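Local coordinates for PCF11 protein (Saccharomyces cerevisiae, PDB 1SZ9), which binds the C-terminal domain of RNA polymerase II through this CTD-interacting domain and so probably takes part in mRNA 3'-end processing, at residues A[30-41]-A[69-78]. Numbering follows the deposited sequence.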
loop_
_atom_site.group_PDB
_atom_site.type_symbol
_atom_site.label_atom_id
_atom_site.label_comp_id
_atom_site.label_asym_id
_atom_site.label_seq_id
_atom_site.Cartn_x
_atom_site.Cartn_y
_atom_site.Cartn_z
ATOM N N LEU A 30 -7.889 -3.261 9.582
ATOM C CA LEU A 30 -8.118 -3.309 8.136
ATOM C C LEU A 30 -7.503 -4.601 7.538
ATOM O O LEU A 30 -8.054 -5.183 6.601
ATOM C CB LEU A 30 -7.500 -2.080 7.447
ATOM C CG LEU A 30 -8.175 -0.717 7.681
ATOM C CD1 LEU A 30 -7.309 0.421 7.084
ATOM C CD2 LEU A 30 -9.587 -0.730 7.033
ATOM N N THR A 31 -6.368 -5.040 8.089
ATOM C CA THR A 31 -5.686 -6.246 7.614
ATOM C C THR A 31 -6.535 -7.487 7.931
ATOM O O THR A 31 -6.642 -8.398 7.118
ATOM C CB THR A 31 -4.291 -6.374 8.289
ATOM O OG1 THR A 31 -3.546 -5.175 8.040
ATOM C CG2 THR A 31 -3.505 -7.588 7.741
ATOM N N LYS A 32 -7.141 -7.511 9.117
ATOM C CA LYS A 32 -7.987 -8.625 9.526
ATOM C C LYS A 32 -9.245 -8.668 8.644
ATOM O O LYS A 32 -9.692 -9.739 8.253
ATOM C CB LYS A 32 -8.370 -8.484 11.006
ATOM C CG LYS A 32 -7.209 -8.704 11.968
ATOM C CD LYS A 32 -7.564 -8.232 13.387
ATOM C CE LYS A 32 -8.731 -9.024 13.962
ATOM N NZ LYS A 32 -9.024 -8.621 15.351
ATOM N N LEU A 33 -9.811 -7.505 8.331
ATOM C CA LEU A 33 -10.980 -7.458 7.453
ATOM C C LEU A 33 -10.602 -7.999 6.057
ATOM O O LEU A 33 -11.397 -8.680 5.396
ATOM C CB LEU A 33 -11.499 -6.016 7.319
ATOM C CG LEU A 33 -12.345 -5.440 8.467
ATOM C CD1 LEU A 33 -12.589 -3.942 8.264
ATOM C CD2 LEU A 33 -13.690 -6.191 8.520
ATOM N N ALA A 34 -9.390 -7.683 5.610
ATOM C CA ALA A 34 -8.926 -8.129 4.300
ATOM C C ALA A 34 -8.704 -9.653 4.297
ATOM O O ALA A 34 -8.963 -10.322 3.310
ATOM C CB ALA A 34 -7.642 -7.387 3.919
ATOM N N GLU A 35 -8.242 -10.185 5.420
ATOM C CA GLU A 35 -8.004 -11.620 5.589
ATOM C C GLU A 35 -9.332 -12.397 5.620
ATOM O O GLU A 35 -9.468 -13.464 5.027
ATOM C CB GLU A 35 -7.247 -11.844 6.910
ATOM C CG GLU A 35 -7.118 -13.292 7.411
ATOM C CD GLU A 35 -5.908 -14.026 6.829
ATOM O OE1 GLU A 35 -4.880 -13.382 6.571
ATOM O OE2 GLU A 35 -5.967 -15.256 6.657
ATOM N N GLU A 36 -10.315 -11.835 6.302
ATOM C CA GLU A 36 -11.609 -12.479 6.467
ATOM C C GLU A 36 -12.619 -12.286 5.350
ATOM O O GLU A 36 -13.631 -12.976 5.303
ATOM C CB GLU A 36 -12.224 -12.003 7.776
ATOM C CG GLU A 36 -11.525 -12.523 9.005
ATOM C CD GLU A 36 -11.797 -11.664 10.220
ATOM O OE1 GLU A 36 -12.911 -11.096 10.322
ATOM O OE2 GLU A 36 -10.898 -11.562 11.082
ATOM N N ASN A 37 -12.353 -11.364 4.438
ATOM C CA ASN A 37 -13.300 -11.105 3.377
ATOM C C ASN A 37 -12.644 -11.053 2.015
ATOM O O ASN A 37 -12.886 -10.132 1.237
ATOM C CB ASN A 37 -14.024 -9.790 3.675
ATOM C CG ASN A 37 -14.761 -9.833 5.003
ATOM O OD1 ASN A 37 -15.899 -10.293 5.072
ATOM N ND2 ASN A 37 -14.099 -9.382 6.076
ATOM N N ILE A 38 -11.814 -12.045 1.723
ATOM C CA ILE A 38 -11.141 -12.083 0.449
ATOM C C ILE A 38 -12.113 -11.935 -0.712
ATOM O O ILE A 38 -11.749 -11.451 -1.778
ATOM C CB ILE A 38 -10.310 -13.368 0.302
ATOM C CG1 ILE A 38 -9.047 -13.243 1.168
ATOM C CG2 ILE A 38 -9.964 -13.613 -1.183
ATOM C CD1 ILE A 38 -8.092 -14.442 1.080
ATOM N N SER A 39 -13.367 -12.321 -0.502
ATOM C CA SER A 39 -14.354 -12.184 -1.561
ATOM C C SER A 39 -14.568 -10.708 -1.927
ATOM O O SER A 39 -15.077 -10.399 -3.009
ATOM C CB SER A 39 -15.678 -12.834 -1.130
ATOM O OG SER A 39 -15.944 -12.592 0.247
ATOM N N CYS A 40 -14.175 -9.796 -1.033
ATOM C CA CYS A 40 -14.325 -8.352 -1.279
ATOM C C CYS A 40 -12.994 -7.689 -1.606
ATOM O O CYS A 40 -12.896 -6.459 -1.623
ATOM C CB CYS A 40 -14.896 -7.641 -0.042
ATOM S SG CYS A 40 -16.564 -8.119 0.455
ATOM N N ALA A 41 -11.971 -8.506 -1.839
ATOM C CA ALA A 41 -10.633 -8.008 -2.121
ATOM C C ALA A 41 -10.551 -6.834 -3.104
ATOM O O ALA A 41 -9.941 -5.806 -2.806
ATOM C CB ALA A 41 -9.749 -9.160 -2.602
ATOM N N SER A 69 0.671 -3.638 5.009
ATOM C CA SER A 69 0.285 -4.631 6.016
ATOM C C SER A 69 -0.564 -5.743 5.395
ATOM O O SER A 69 -0.311 -6.928 5.611
ATOM C CB SER A 69 -0.460 -3.945 7.175
ATOM O OG SER A 69 -0.853 -4.876 8.171
ATOM N N ILE A 70 -1.557 -5.361 4.603
ATOM C CA ILE A 70 -2.408 -6.334 3.939
ATOM C C ILE A 70 -1.597 -7.272 3.029
ATOM O O ILE A 70 -1.777 -8.494 3.052
ATOM C CB ILE A 70 -3.517 -5.610 3.129
ATOM C CG1 ILE A 70 -4.556 -5.031 4.107
ATOM C CG2 ILE A 70 -4.152 -6.563 2.099
ATOM C CD1 ILE A 70 -5.455 -3.971 3.479
ATOM N N CYS A 71 -0.686 -6.715 2.238
ATOM C CA CYS A 71 0.119 -7.552 1.361
ATOM C C CYS A 71 1.093 -8.472 2.097
ATOM O O CYS A 71 1.223 -9.646 1.755
ATOM C CB CYS A 71 0.883 -6.688 0.366
ATOM S SG CYS A 71 -0.203 -5.945 -0.849
ATOM N N LYS A 72 1.783 -7.937 3.097
ATOM C CA LYS A 72 2.743 -8.723 3.869
ATOM C C LYS A 72 2.125 -9.788 4.785
ATOM O O LYS A 72 2.715 -10.841 4.999
ATOM C CB LYS A 72 3.597 -7.803 4.733
ATOM C CG LYS A 72 4.771 -7.182 3.999
ATOM C CD LYS A 72 5.557 -6.279 4.921
ATOM C CE LYS A 72 6.794 -5.708 4.234
ATOM N NZ LYS A 72 7.409 -4.685 5.116
ATOM N N ASN A 73 0.945 -9.516 5.326
ATOM C CA ASN A 73 0.328 -10.452 6.258
ATOM C C ASN A 73 -0.756 -11.338 5.690
ATOM O O ASN A 73 -0.987 -12.432 6.203
ATOM C CB ASN A 73 -0.202 -9.691 7.473
ATOM C CG ASN A 73 0.897 -8.922 8.180
ATOM O OD1 ASN A 73 1.909 -9.502 8.567
ATOM N ND2 ASN A 73 0.712 -7.617 8.340
ATOM N N VAL A 74 -1.437 -10.859 4.658
ATOM C CA VAL A 74 -2.480 -11.648 4.031
ATOM C C VAL A 74 -1.883 -12.281 2.779
ATOM O O VAL A 74 -2.007 -13.487 2.574
ATOM C CB VAL A 74 -3.707 -10.792 3.641
ATOM C CG1 VAL A 74 -4.851 -11.701 3.161
ATOM C CG2 VAL A 74 -4.174 -9.969 4.839
ATOM N N GLY A 75 -1.219 -11.463 1.962
ATOM C CA GLY A 75 -0.614 -11.944 0.730
ATOM C C GLY A 75 -1.633 -11.967 -0.391
ATOM O O GLY A 75 -2.378 -11.006 -0.573
ATOM N N SER A 76 -1.680 -13.066 -1.140
ATOM C CA SER A 76 -2.624 -13.192 -2.237
ATOM C C SER A 76 -4.064 -13.099 -1.728
ATOM O O SER A 76 -4.362 -13.498 -0.613
ATOM C CB SER A 76 -2.419 -14.526 -2.969
ATOM O OG SER A 76 -3.242 -14.576 -4.138
ATOM N N PRO A 77 -4.975 -12.550 -2.539
ATOM C CA PRO A 77 -4.781 -12.009 -3.894
ATOM C C PRO A 77 -4.371 -10.524 -3.909
ATOM O O PRO A 77 -4.219 -9.903 -4.979
ATOM C CB PRO A 77 -6.146 -12.216 -4.520
ATOM C CG PRO A 77 -7.043 -11.858 -3.389
ATOM C CD PRO A 77 -6.404 -12.563 -2.188
ATOM N N TYR A 78 -4.194 -9.957 -2.722
ATOM C CA TYR A 78 -3.824 -8.549 -2.618
ATOM C C TYR A 78 -2.465 -8.217 -3.248
ATOM O O TYR A 78 -2.335 -7.205 -3.927
ATOM C CB TYR A 78 -3.882 -8.125 -1.150
ATOM C CG TYR A 78 -5.260 -8.312 -0.561
ATOM C CD1 TYR A 78 -6.310 -7.446 -0.883
ATOM C CD2 TYR A 78 -5.528 -9.392 0.286
ATOM C CE1 TYR A 78 -7.600 -7.657 -0.371
ATOM C CE2 TYR A 78 -6.805 -9.614 0.794
ATOM C CZ TYR A 78 -7.831 -8.747 0.465
ATOM O OH TYR A 78 -9.080 -8.995 0.987
#
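A34 and I70 pack a small side chain against a larger one: the A34 methyl lies 3.9 Å from CG1 of I70, with the Y78 phenol beside it. I70 also lays its CG2 over one face of the Y78 ring, offset toward the rim. From another direction, oblique to the ring, CB of A41 comes within 3.4 Å of Y78 CE1. Beyond the ring, the I38 branch methyl CG2 rests on CD of P77, which follows a cis peptide bond. The side chains of V74 and T31 pass each other in opposite directions, with their CG2 methyls 3.8 Å apart. The pairing joins helices 24-36 and 57-73 of the all-helical, ARM-repeat-like CID domain, their local axes crossing at -53°. F44 and V45 of helix 41-54 also touch Y78. At the ring's edge, Y78 OH donates to the A34 carbonyl O at 2.7 Å, 19° out of the carbonyl plane. A phenylalanine here would probably leave that carbonyl without its hydroxyl donor. T31 OG1 sits beside its own backbone N, anti to the carbonyl carbon (chi1 -56°), and there meets S69; S69 OG and T31 OG1 lie 2.7 Å apart, close enough for a hydrogen bond, and T31 OG1 also bonds I27 O.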